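Local coordinates for protein gamma-glutamyltranspeptidase (Ggt) (Helicobacter pylori 26695, PDB 5BPK) that probably hydrolyses gamma-glutamyl compounds such as glutathione and transfers the gamma-glutamyl group to acceptors, as a member of the N-terminal nucleophile (Ntn) hydrolases, at residues N97-F102 with I277-P282; G269-Y274 with N294-A299; G285-I290 with D341-K346; K350-T355 with P369-L374. All coordinates share one frame; numbering follows the deposited sequence.

Interaction 1 of 4, residues N97-F102 with I277-P282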
loop_
_atom_site.group_PDB
_atom_site.type_symbol
_atom_site.label_atom_id
_atom_site.label_comp_id
_atom_site.label_asym_id
_atom_site.label_seq_id
_atom_site.Cartn_x
_atom_site.Cartn_y
_atom_site.Cartn_z
ATOM N N ASN A 97 18.425 0.315 8.224
ATOM C CA ASN A 97 17.029 0.387 7.795
ATOM C C ASN A 97 16.883 1.480 6.751
ATOM O O ASN A 97 17.326 2.611 6.962
ATOM C CB ASN A 97 16.114 0.667 8.983
ATOM C CG ASN A 97 16.237 -0.377 10.065
ATOM O OD1 ASN A 97 15.856 -1.538 9.880
ATOM N ND2 ASN A 97 16.785 0.021 11.200
ATOM N N VAL A 98 16.292 1.138 5.609
ATOM C CA VAL A 98 16.167 2.087 4.513
ATOM C C VAL A 98 14.772 2.010 3.933
ATOM O O VAL A 98 14.077 1.007 4.113
ATOM C CB VAL A 98 17.220 1.819 3.412
ATOM C CG1 VAL A 98 18.637 1.847 4.010
ATOM C CG2 VAL A 98 16.950 0.499 2.726
ATOM N N ALA A 99 14.349 3.090 3.287
ATOM C CA ALA A 99 13.036 3.157 2.647
ATOM C C ALA A 99 13.251 3.529 1.195
ATOM O O ALA A 99 13.977 4.481 0.901
ATOM C CB ALA A 99 12.161 4.179 3.328
ATOM N N LEU A 100 12.666 2.760 0.292
ATOM C CA LEU A 100 12.726 3.054 -1.124
ATOM C C LEU A 100 11.396 3.657 -1.586
ATOM O O LEU A 100 10.348 3.042 -1.450
ATOM C CB LEU A 100 13.032 1.790 -1.919
ATOM C CG LEU A 100 13.111 1.944 -3.436
ATOM C CD1 LEU A 100 14.177 2.924 -3.859
ATOM C CD2 LEU A 100 13.308 0.571 -4.079
ATOM N N ASP A 101 11.480 4.864 -2.123
ATOM C CA ASP A 101 10.360 5.597 -2.700
ATOM C C ASP A 101 10.393 5.344 -4.209
ATOM O O ASP A 101 11.245 5.898 -4.917
ATOM C CB ASP A 101 10.540 7.098 -2.349
ATOM C CG ASP A 101 9.603 8.040 -3.099
ATOM O OD1 ASP A 101 8.809 7.617 -3.963
ATOM O OD2 ASP A 101 9.714 9.258 -2.815
ATOM N N PHE A 102 9.472 4.503 -4.690
ATOM C CA PHE A 102 9.196 4.390 -6.120
ATOM C C PHE A 102 7.747 4.800 -6.442
ATOM O O PHE A 102 7.071 4.221 -7.285
ATOM C CB PHE A 102 9.614 3.022 -6.692
ATOM C CG PHE A 102 8.944 1.814 -6.069
ATOM C CD1 PHE A 102 9.455 1.221 -4.924
ATOM C CD2 PHE A 102 7.888 1.189 -6.715
ATOM C CE1 PHE A 102 8.874 0.071 -4.401
ATOM C CE2 PHE A 102 7.289 0.040 -6.181
ATOM C CZ PHE A 102 7.795 -0.520 -5.019
ATOM N N ILE A 277 9.707 0.670 12.170
ATOM C CA ILE A 277 10.343 1.198 10.951
ATOM C C ILE A 277 9.276 1.242 9.868
ATOM O O ILE A 277 8.770 0.199 9.466
ATOM C CB ILE A 277 11.509 0.292 10.460
ATOM C CG1 ILE A 277 12.490 0.011 11.608
ATOM C CG2 ILE A 277 12.224 0.909 9.235
ATOM C CD1 ILE A 277 13.268 1.213 12.071
ATOM N N SER A 278 8.945 2.429 9.375
ATOM C CA SER A 278 7.868 2.552 8.394
ATOM C C SER A 278 8.127 3.648 7.367
ATOM O O SER A 278 9.192 4.296 7.384
ATOM C CB SER A 278 6.521 2.734 9.113
ATOM O OG SER A 278 5.426 2.538 8.227
ATOM N N MET A 279 7.174 3.836 6.453
ATOM C CA MET A 279 7.417 4.706 5.306
ATOM C C MET A 279 7.199 6.175 5.601
ATOM O O MET A 279 6.159 6.582 6.131
ATOM C CB MET A 279 6.572 4.316 4.107
ATOM C CG MET A 279 6.957 5.068 2.853
ATOM S SD MET A 279 8.640 4.681 2.311
ATOM C CE MET A 279 9.091 6.241 1.529
ATOM N N SER A 280 8.204 6.946 5.212
ATOM C CA SER A 280 8.267 8.389 5.378
ATOM C C SER A 280 7.605 9.092 4.185
ATOM O O SER A 280 7.181 8.432 3.235
ATOM C CB SER A 280 9.738 8.769 5.457
ATOM O OG SER A 280 10.487 8.109 4.441
ATOM N N PRO A 281 7.534 10.440 4.215
ATOM C CA PRO A 281 6.999 11.133 3.052
ATOM C C PRO A 281 7.718 10.711 1.773
ATOM O O PRO A 281 8.939 10.580 1.771
ATOM C CB PRO A 281 7.239 12.604 3.394
ATOM C CG PRO A 281 7.012 12.629 4.877
ATOM C CD PRO A 281 7.691 11.358 5.357
ATOM N N PRO A 282 6.978 10.520 0.672
ATOM C CA PRO A 282 5.625 10.974 0.370
ATOM C C PRO A 282 4.467 10.085 0.824
ATOM O O PRO A 282 3.336 10.326 0.413
ATOM C CB PRO A 282 5.649 11.089 -1.153
ATOM C CG PRO A 282 6.534 9.988 -1.554
ATOM C CD PRO A 282 7.618 9.949 -0.520
#
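Asn97, Ala99 and Asp101 of strand 97-102 meet Ile277, Met279 and Pro282 in the beta core of the Ntn-hydrolase fold. The two chain segments run in nearly the same direction, 19° apart. No hydrogen bond joins them, because both pair through strand 262-271, which lies between them in sheet order. What holds them is side-chain packing. At one end the side chains of Asn97 and Ile277 cross at about a right angle, and Asn97 ND2 lies 3.8 Å from Ile277 CD1. The OD1 of Asn97 bonds to His91. In the middle Ala99 CB rests 3.7 Å from Met279 SD. Met279 CG is anti to the backbone N (chi1 -171°), and the chain bends at chi2, which brings the sulfur back toward the strand. Phe87 also packs on the Met279 side chain. Ser280 OG is taken up by the backbone oxygen of Lys265. At the far end Asp101 is buried. Its OD2 forms a salt bridge with Arg264, and its OD1 one with Arg69 of the partner chain; together they probably balance its charge. Ile277 and Ser278 also pair with a strand of that chain, and the sheet runs on across the interface. Pro282, which follows a cis peptide bond, lies about 9 Å by its side chain from the bound dihydro-oxazole inhibitor. Its ring closes the contact, with Pro282 CD 3.2 Å from Asp101 OD2 and Pro282 CG 3.5 Å from the same oxygen.

Interaction 2 of 4, residues G269-Y274 with N294-A299. With EDO (1,2-ethanediol), chain J.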
loop_
_atom_site.group_PDB
_atom_site.type_symbol
_atom_site.label_atom_id
_atom_site.label_comp_id
_atom_site.label_asym_id
_atom_site.label_seq_id
_atom_site.Cartn_x
_atom_site.Cartn_y
_atom_site.Cartn_z
ATOM N N GLY A 269 10.093 4.949 15.095
ATOM C CA GLY A 269 9.551 5.186 16.425
ATOM C C GLY A 269 9.756 3.998 17.334
ATOM O O GLY A 269 10.430 3.034 16.978
ATOM N N SER A 270 9.192 4.092 18.529
ATOM C CA SER A 270 9.248 3.007 19.503
ATOM C C SER A 270 7.869 2.785 20.106
ATOM O O SER A 270 7.083 3.733 20.285
ATOM C CB SER A 270 10.256 3.313 20.615
ATOM O OG SER A 270 9.896 4.481 21.345
ATOM N N TYR A 271 7.584 1.521 20.403
ATOM C CA TYR A 271 6.359 1.136 21.080
ATOM C C TYR A 271 6.669 -0.015 22.037
ATOM O O TYR A 271 6.977 -1.128 21.611
ATOM C CB TYR A 271 5.295 0.737 20.065
ATOM C CG TYR A 271 3.923 0.488 20.638
ATOM C CD1 TYR A 271 3.183 1.522 21.197
ATOM C CD2 TYR A 271 3.338 -0.771 20.567
ATOM C CE1 TYR A 271 1.915 1.299 21.703
ATOM C CE2 TYR A 271 2.077 -0.997 21.047
ATOM C CZ TYR A 271 1.357 0.046 21.614
ATOM O OH TYR A 271 0.089 -0.166 22.110
ATOM N N ARG A 272 6.614 0.277 23.331
ATOM C CA ARG A 272 6.804 -0.740 24.379
ATOM C C ARG A 272 8.048 -1.610 24.197
ATOM O O ARG A 272 7.995 -2.831 24.363
ATOM C CB ARG A 272 5.542 -1.608 24.512
ATOM C CG ARG A 272 4.255 -0.773 24.612
ATOM C CD ARG A 272 3.096 -1.590 25.134
ATOM N NE ARG A 272 1.821 -0.964 24.831
ATOM C CZ ARG A 272 1.264 0.036 25.506
ATOM N NH1 ARG A 272 1.844 0.550 26.588
ATOM N NH2 ARG A 272 0.095 0.520 25.099
ATOM N N GLY A 273 9.162 -0.973 23.849
ATOM C CA GLY A 273 10.439 -1.668 23.731
ATOM C C GLY A 273 10.767 -2.214 22.350
ATOM O O GLY A 273 11.842 -2.787 22.158
ATOM N N TYR A 274 9.834 -2.058 21.409
ATOM C CA TYR A 274 10.035 -2.446 20.012
ATOM C C TYR A 274 10.263 -1.218 19.135
ATOM O O TYR A 274 9.689 -0.151 19.392
ATOM C CB TYR A 274 8.811 -3.203 19.476
ATOM C CG TYR A 274 8.523 -4.509 20.188
ATOM C CD1 TYR A 274 7.756 -4.536 21.351
ATOM C CD2 TYR A 274 9.001 -5.718 19.687
ATOM C CE1 TYR A 274 7.479 -5.743 22.011
ATOM C CE2 TYR A 274 8.733 -6.930 20.338
ATOM C CZ TYR A 274 7.971 -6.928 21.498
ATOM O OH TYR A 274 7.698 -8.111 22.140
ATOM N N ASN A 294 2.076 5.966 19.577
ATOM C CA ASN A 294 2.577 6.816 20.653
ATOM C C ASN A 294 1.468 7.200 21.610
ATOM O O ASN A 294 1.691 7.213 22.815
ATOM C CB ASN A 294 3.234 8.115 20.162
ATOM C CG ASN A 294 4.595 7.914 19.519
ATOM O OD1 ASN A 294 5.273 6.910 19.733
ATOM N ND2 ASN A 294 5.026 8.923 18.757
ATOM N N VAL A 295 0.299 7.572 21.078
ATOM C CA VAL A 295 -0.831 7.946 21.938
ATOM C C VAL A 295 -1.233 6.733 22.787
ATOM O O VAL A 295 -1.367 6.830 24.012
ATOM C CB VAL A 295 -2.061 8.467 21.133
ATOM C CG1 VAL A 295 -3.239 8.779 22.066
ATOM C CG2 VAL A 295 -1.703 9.705 20.330
ATOM N N MET A 296 -1.404 5.594 22.121
ATOM C CA MET A 296 -1.831 4.344 22.755
ATOM C C MET A 296 -0.859 3.871 23.849
ATOM O O MET A 296 -1.275 3.251 24.841
ATOM C CB MET A 296 -1.959 3.254 21.690
ATOM C CG MET A 296 -3.131 3.480 20.736
ATOM S SD MET A 296 -3.103 2.450 19.253
ATOM C CE MET A 296 -2.916 0.799 19.955
ATOM N N GLU A 297 0.427 4.162 23.661
ATOM C CA GLU A 297 1.480 3.727 24.594
ATOM C C GLU A 297 1.250 4.252 26.016
ATOM O O GLU A 297 1.746 3.661 26.995
ATOM C CB GLU A 297 2.863 4.167 24.094
ATOM C CG GLU A 297 4.012 3.390 24.701
ATOM C CD GLU A 297 5.388 3.839 24.185
ATOM O OE1 GLU A 297 5.606 5.050 23.933
ATOM O OE2 GLU A 297 6.270 2.972 24.064
ATOM N N ASN A 298 0.517 5.356 26.130
ATOM C CA ASN A 298 0.202 5.934 27.437
ATOM C C ASN A 298 -0.781 5.127 28.279
ATOM O O ASN A 298 -0.956 5.411 29.472
ATOM C CB ASN A 298 -0.301 7.364 27.271
ATOM C CG ASN A 298 0.797 8.311 26.834
ATOM O OD1 ASN A 298 1.618 8.745 27.652
ATOM N ND2 ASN A 298 0.834 8.623 25.532
ATOM N N ALA A 299 -1.413 4.131 27.671
ATOM C CA ALA A 299 -2.337 3.259 28.374
ATOM C C ALA A 299 -1.775 1.836 28.436
ATOM O O ALA A 299 -1.081 1.399 27.520
ATOM C CB ALA A 299 -3.692 3.270 27.667
HETATM C C1 EDO J . 12.225 -5.629 24.190
HETATM O O1 EDO J . 13.010 -6.721 23.696
HETATM C C2 EDO J . 10.786 -5.764 23.701
HETATM O O2 EDO J . 9.876 -5.515 24.779
HETATM O O HOH W 1 7.946 6.615 18.849
HETATM O O HOH W 2 8.774 3.799 23.711
#
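Arg272 and Glu297 tie a hairpin turn to segment 294-299. The tight part is the grip on Arg272. Its backbone N gives a nearly straight bond to Glu297 OE2 (2.8 Å, 175°), which is met on the anti side of the carboxylate. The side chain is extended from CG to NE and runs antiparallel alongside the Glu297 side chain. At its end the guanidinium gathers backbone carbonyls of Met296, Glu297 and Ala299. Arg272 NH2 bonds to Ala299 O at 2.8 Å, nearly along the C=O axis. Weak bonds go from Arg272 NH2 to Met296 O and from Arg272 NH1 to Glu297 O. Glu297 CA covers one face of the guanidinium. Arg272 NH2 also bonds to Tyr271 OH (3.1 Å), and Arg272 CG sits 4.0 Å above the centre of the Tyr271 ring. The ring edge meets Glu297 N, and Tyr271 OH lies 3.8 Å from Met296 CE. Asp110 of the partner chain takes both Arg272 NE and Tyr271 OH, which joins the cluster to the other subunit. Lys346 holds Glu297 OE1.

The other side is looser and wet. One water joins Ser270 N to Asn294 OD1, which Lys346 NZ also reaches. A second joins Ser270 OG to Glu297 OE2, 2.7 Å from each. Exposed Gly273 touches a 1,2-ethanediol, probably from the crystallisation liquor, which lies over one face of Tyr274. Tyr271 to Tyr274 form a type I' turn, the tight connection of a two-residue beta hairpin, here between strands 262-271 and 274-278.

Interaction 3 of 4, residues G285-I290 with D341-K346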
loop_
_atom_site.group_PDB
_atom_site.type_symbol
_atom_site.label_atom_id
_atom_site.label_comp_id
_atom_site.label_asym_id
_atom_site.label_seq_id
_atom_site.Cartn_x
_atom_site.Cartn_y
_atom_site.Cartn_z
ATOM N N GLY A 285 1.769 7.292 5.902
ATOM C CA GLY A 285 1.437 6.091 6.662
ATOM C C GLY A 285 2.295 5.839 7.888
ATOM O O GLY A 285 1.782 5.651 8.989
ATOM N N GLY A 286 3.605 5.851 7.695
ATOM C CA GLY A 286 4.533 5.602 8.796
ATOM C C GLY A 286 4.412 6.639 9.904
ATOM O O GLY A 286 4.453 6.309 11.102
ATOM N N THR A 287 4.250 7.899 9.511
ATOM C CA THR A 287 4.172 8.978 10.483
ATOM C C THR A 287 2.956 8.804 11.373
ATOM O O THR A 287 3.066 8.847 12.600
ATOM C CB THR A 287 4.140 10.347 9.780
ATOM O OG1 THR A 287 5.388 10.558 9.104
ATOM C CG2 THR A 287 3.873 11.496 10.765
ATOM N N HIS A 288 1.785 8.626 10.767
ATOM C CA HIS A 288 0.570 8.485 11.561
ATOM C C HIS A 288 0.484 7.151 12.320
ATOM O O HIS A 288 -0.094 7.098 13.405
ATOM C CB HIS A 288 -0.681 8.750 10.734
ATOM C CG HIS A 288 -0.707 10.119 10.138
ATOM N ND1 HIS A 288 -0.519 11.256 10.890
ATOM C CD2 HIS A 288 -0.872 10.534 8.861
ATOM C CE1 HIS A 288 -0.562 12.316 10.099
ATOM N NE2 HIS A 288 -0.775 11.904 8.862
ATOM N N LEU A 289 1.066 6.094 11.761
ATOM C CA LEU A 289 1.165 4.807 12.447
ATOM C C LEU A 289 1.895 5.005 13.766
ATOM O O LEU A 289 1.416 4.608 14.819
ATOM C CB LEU A 289 1.935 3.806 11.580
ATOM C CG LEU A 289 2.396 2.518 12.252
ATOM C CD1 LEU A 289 1.204 1.774 12.820
ATOM C CD2 LEU A 289 3.200 1.679 11.249
ATOM N N ILE A 290 3.034 5.688 13.704
ATOM C CA ILE A 290 3.870 5.896 14.889
ATOM C C ILE A 290 3.195 6.867 15.868
ATOM O O ILE A 290 3.230 6.659 17.079
ATOM C CB ILE A 290 5.285 6.383 14.471
ATOM C CG1 ILE A 290 6.050 5.210 13.848
ATOM C CG2 ILE A 290 6.064 6.991 15.650
ATOM C CD1 ILE A 290 7.255 5.609 13.050
ATOM N N ASP A 341 8.848 15.074 12.509
ATOM C CA ASP A 341 9.433 14.984 13.847
ATOM C C ASP A 341 8.468 15.469 14.927
ATOM O O ASP A 341 8.438 14.899 16.014
ATOM C CB ASP A 341 10.751 15.769 13.931
ATOM C CG ASP A 341 11.918 15.043 13.261
ATOM O OD1 ASP A 341 11.791 13.850 12.906
ATOM O OD2 ASP A 341 12.983 15.670 13.099
ATOM N N LYS A 342 7.690 16.510 14.637
ATOM C CA LYS A 342 6.694 17.001 15.600
ATOM C C LYS A 342 5.530 16.023 15.746
ATOM O O LYS A 342 5.038 15.798 16.846
ATOM C CB LYS A 342 6.172 18.392 15.213
ATOM C CG LYS A 342 7.215 19.505 15.350
ATOM C CD LYS A 342 6.672 20.830 14.847
ATOM C CE LYS A 342 7.718 21.932 14.917
ATOM N NZ LYS A 342 7.144 23.236 14.479
ATOM N N LEU A 343 5.081 15.450 14.634
ATOM C CA LEU A 343 3.954 14.523 14.656
ATOM C C LEU A 343 4.268 13.210 15.391
ATOM O O LEU A 343 3.369 12.622 15.989
ATOM C CB LEU A 343 3.451 14.241 13.227
ATOM C CG LEU A 343 2.778 15.419 12.505
ATOM C CD1 LEU A 343 2.561 15.073 11.046
ATOM C CD2 LEU A 343 1.444 15.849 13.182
ATOM N N ILE A 344 5.525 12.766 15.348
ATOM C CA ILE A 344 5.926 11.525 16.022
ATOM C C ILE A 344 6.553 11.770 17.391
ATOM O O ILE A 344 7.041 10.835 18.026
ATOM C CB ILE A 344 6.852 10.616 15.143
ATOM C CG1 ILE A 344 8.249 11.232 14.910
ATOM C CG2 ILE A 344 6.171 10.313 13.819
ATOM C CD1 ILE A 344 9.205 10.335 14.117
ATOM N N ASN A 345 6.548 13.023 17.839
ATOM C CA ASN A 345 7.077 13.371 19.165
ATOM C C ASN A 345 6.186 12.782 20.252
ATOM O O ASN A 345 4.986 12.999 20.252
ATOM C CB ASN A 345 7.143 14.895 19.302
ATOM C CG ASN A 345 7.726 15.349 20.617
ATOM O OD1 ASN A 345 7.010 15.487 21.604
ATOM N ND2 ASN A 345 9.018 15.637 20.624
ATOM N N LYS A 346 6.781 12.046 21.189
ATOM C CA LYS A 346 5.997 11.439 22.257
ATOM C C LYS A 346 5.322 12.452 23.190
ATOM O O LYS A 346 4.279 12.144 23.739
ATOM C CB LYS A 346 6.818 10.419 23.041
ATOM C CG LYS A 346 7.123 9.149 22.223
ATOM C CD LYS A 346 7.794 8.080 23.051
ATOM C CE LYS A 346 8.183 6.891 22.200
ATOM N NZ LYS A 346 7.045 6.026 21.776
#
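Thr287 opens the contact with Leu343 and Ile344, in the first turn of helix 285-296. Its methyl CG2 is anti to the backbone N and reaches the other segment. There Thr287 CG2 meets Leu343 CB at 3.7 Å and Leu343 CD1 at 3.8 Å. The backbone takes part too: Thr287 O lies 3.6 Å from Ile344 CG2. Next comes His288. Its CB points away, but the ring turns back, and His288 CE1 approaches Leu343 CD1 at 4.3 Å, at a slant to the ring plane. His288 ND1 is bonded to Gln291, which helps to set the ring's rotation. Leu289 faces the sheet instead, against Ile276 and Ser278. Ile290 then points at Ile344. Here Ile290 CG2 sits 3.7 Å from Ile344 CB and 3.8 Å from Ile344 CG2. Ile344 CG1 takes the crowded position between the backbone N and the carbonyl carbon (chi1 68°), while CG2 turns toward Thr287 and Ile290. Ile344 is the first residue past helix 340-343. Asn345 follows as the N-cap of helix 346-354, its OD1 accepting from Tyr348 N. No hydrogen bond crosses between the segments, and the contact is apolar and buried. Met330 packs on Thr287, His288 and Leu343, while Ile290 and Ile344 both rest on Val267 of strand 262-271. Helices laid in this way on a central sheet are consistent with a helical layer of the alpha-beta-beta-alpha Ntn-hydrolase sandwich.

Interaction 4 of 4, residues K350-T355 with P369-L374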
loop_
_atom_site.group_PDB
_atom_site.type_symbol
_atom_site.label_atom_id
_atom_site.label_comp_id
_atom_site.label_asym_id
_atom_site.label_seq_id
_atom_site.Cartn_x
_atom_site.Cartn_y
_atom_site.Cartn_z
ATOM N N LYS A 350 1.420 12.502 24.115
ATOM C CA LYS A 350 0.965 12.593 25.505
ATOM C C LYS A 350 -0.123 13.672 25.643
ATOM O O LYS A 350 -1.135 13.452 26.323
ATOM C CB LYS A 350 2.156 12.832 26.453
ATOM C CG LYS A 350 1.805 13.119 27.931
ATOM C CD LYS A 350 0.912 12.059 28.576
ATOM C CE LYS A 350 0.811 12.289 30.094
ATOM N NZ LYS A 350 -0.339 11.590 30.721
ATOM N N LYS A 351 0.079 14.824 24.999
ATOM C CA LYS A 351 -0.927 15.893 24.978
ATOM C C LYS A 351 -2.252 15.421 24.374
ATOM O O LYS A 351 -3.327 15.724 24.887
ATOM C CB LYS A 351 -0.409 17.116 24.213
ATOM C CG LYS A 351 0.598 17.924 25.006
ATOM C CD LYS A 351 1.125 19.140 24.254
ATOM C CE LYS A 351 2.337 19.729 24.980
ATOM N NZ LYS A 351 2.822 21.004 24.387
ATOM N N ILE A 352 -2.169 14.664 23.290
ATOM C CA ILE A 352 -3.353 14.065 22.697
ATOM C C ILE A 352 -4.022 13.103 23.687
ATOM O O ILE A 352 -5.224 13.212 23.972
ATOM C CB ILE A 352 -3.029 13.295 21.386
ATOM C CG1 ILE A 352 -2.487 14.243 20.308
ATOM C CG2 ILE A 352 -4.293 12.579 20.879
ATOM C CD1 ILE A 352 -1.950 13.528 19.047
ATOM N N PHE A 353 -3.228 12.190 24.240
ATOM C CA PHE A 353 -3.744 11.218 25.204
ATOM C C PHE A 353 -4.502 11.897 26.360
ATOM O O PHE A 353 -5.585 11.458 26.742
ATOM C CB PHE A 353 -2.618 10.341 25.745
ATOM C CG PHE A 353 -3.087 9.311 26.718
ATOM C CD1 PHE A 353 -3.709 8.153 26.273
ATOM C CD2 PHE A 353 -2.937 9.511 28.086
ATOM C CE1 PHE A 353 -4.164 7.212 27.162
ATOM C CE2 PHE A 353 -3.378 8.564 28.988
ATOM C CZ PHE A 353 -3.993 7.412 28.530
ATOM N N ASP A 354 -3.945 12.985 26.877
ATOM C CA ASP A 354 -4.516 13.651 28.055
ATOM C C ASP A 354 -5.879 14.303 27.771
ATOM O O ASP A 354 -6.627 14.604 28.716
ATOM C CB ASP A 354 -3.529 14.681 28.629
ATOM C CG ASP A 354 -2.323 14.033 29.334
ATOM O OD1 ASP A 354 -2.373 12.830 29.676
ATOM O OD2 ASP A 354 -1.317 14.744 29.568
ATOM N N THR A 355 -6.209 14.517 26.491
ATOM C CA THR A 355 -7.534 15.039 26.106
ATOM C C THR A 355 -8.622 13.954 26.027
ATOM O O THR A 355 -9.816 14.263 25.908
ATOM C CB THR A 355 -7.501 15.806 24.747
ATOM O OG1 THR A 355 -7.282 14.888 23.661
ATOM C CG2 THR A 355 -6.415 16.880 24.752
ATOM N N PRO A 369 -6.268 20.525 13.647
ATOM C CA PRO A 369 -4.969 19.985 13.281
ATOM C C PRO A 369 -3.832 20.523 14.172
ATOM O O PRO A 369 -3.749 21.738 14.425
ATOM C CB PRO A 369 -4.812 20.435 11.841
ATOM C CG PRO A 369 -6.191 20.511 11.330
ATOM C CD PRO A 369 -7.033 20.963 12.471
ATOM N N GLY A 370 -3.001 19.608 14.665
ATOM C CA GLY A 370 -1.923 19.919 15.592
ATOM C C GLY A 370 -2.371 20.310 16.983
ATOM O O GLY A 370 -1.549 20.749 17.785
ATOM N N MET A 371 -3.668 20.126 17.259
ATOM C CA MET A 371 -4.334 20.640 18.461
ATOM C C MET A 371 -4.200 22.159 18.571
ATOM O O MET A 371 -4.339 22.717 19.658
ATOM C CB MET A 371 -3.808 19.942 19.723
ATOM C CG MET A 371 -3.997 18.428 19.696
ATOM S SD MET A 371 -3.697 17.646 21.283
ATOM C CE MET A 371 -1.922 17.440 21.281
ATOM N N GLY A 372 -3.945 22.812 17.433
ATOM C CA GLY A 372 -3.715 24.254 17.380
ATOM C C GLY A 372 -2.420 24.739 18.013
ATOM O O GLY A 372 -2.259 25.939 18.242
ATOM N N GLN A 373 -1.490 23.826 18.289
ATOM C CA GLN A 373 -0.257 24.174 19.000
ATOM C C GLN A 373 1.019 23.550 18.410
ATOM O O GLN A 373 2.079 23.612 19.039
ATOM C CB GLN A 373 -0.394 23.809 20.492
ATOM C CG GLN A 373 -0.665 22.317 20.787
ATOM C CD GLN A 373 0.593 21.457 20.796
ATOM O OE1 GLN A 373 0.742 20.539 19.981
ATOM N NE2 GLN A 373 1.508 21.754 21.715
ATOM N N LEU A 374 0.935 22.977 17.206
ATOM C CA LEU A 374 2.089 22.285 16.611
ATOM C C LEU A 374 3.216 23.265 16.278
ATOM O O LEU A 374 4.386 22.993 16.554
ATOM C CB LEU A 374 1.690 21.507 15.347
ATOM C CG LEU A 374 2.551 20.278 15.044
ATOM C CD1 LEU A 374 2.219 19.149 16.003
ATOM C CD2 LEU A 374 2.365 19.830 13.603
#
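Met371 reaches across to Lys351 and Ile352 and makes the largest share of this surface contact. Its backbone lies in left-handed helical angles, as do Gly370 and Gly372, and this turn aims CB at helix 346-354. From CB the chain goes on to CG, which is anti to the carbonyl carbon (chi1 -59°). CB and CG span the gap between the segments. The sulfur is the first atom to touch: Met371 SD lies 3.7 Å from Ile352 CG1 and 3.9 Å from Ile352 CA. More distantly it passes the methyl of Thr355. A bend at chi3 (-84°) then turns the end methyl along the helix. Met371 CE fits between two side chains, 3.3 Å from Lys351 CB and 3.4 Å from Ile352 CG1. Both distances are shorter than usual carbon contact, so the methyl is tightly seated. Beside it the extended tail of Lys351 passes across Gln373 at a slant, on the solvent side.

Within 350-355 the chain holds itself. Thr355 OG1 bonds to Ile352 O at 2.7 Å, in the carbonyl plane on a lone pair, and Thr355 N shares that oxygen. Lys350 NZ forms a salt bridge with Asp354 OD1 (2.6 Å) along the exposed side.

The loop 369-374 is the last modelled part of the chain. Its Met371 also packs on Tyr348 of helix 346-354 and Gln321 of helix 309-329. Gly370 N bonds to Asp325 of the latter, and Ile352 faces inward to Gln291 and Val295 of helix 285-296.

Interactions 1 and 3 are buried, interaction 2 is partly buried, and interaction 4 lies on the surface, furthest from the chain centre. Interactions 2 and 3 both use helix 285-296. They share Lys346, and they also touch where Gly269 packs against Ile290. Interactions 1 and 2 reach the same sheet, and the partner chain adds to both. Interaction 4 continues outward from helix 346-354 and meets interaction 2 where Phe353 packs on Val295 and Asn298. The chemistry follows place: side-chain packing between strands inside, aliphatic helix packing, a charged and hydrated turn, then one methionine at the surface.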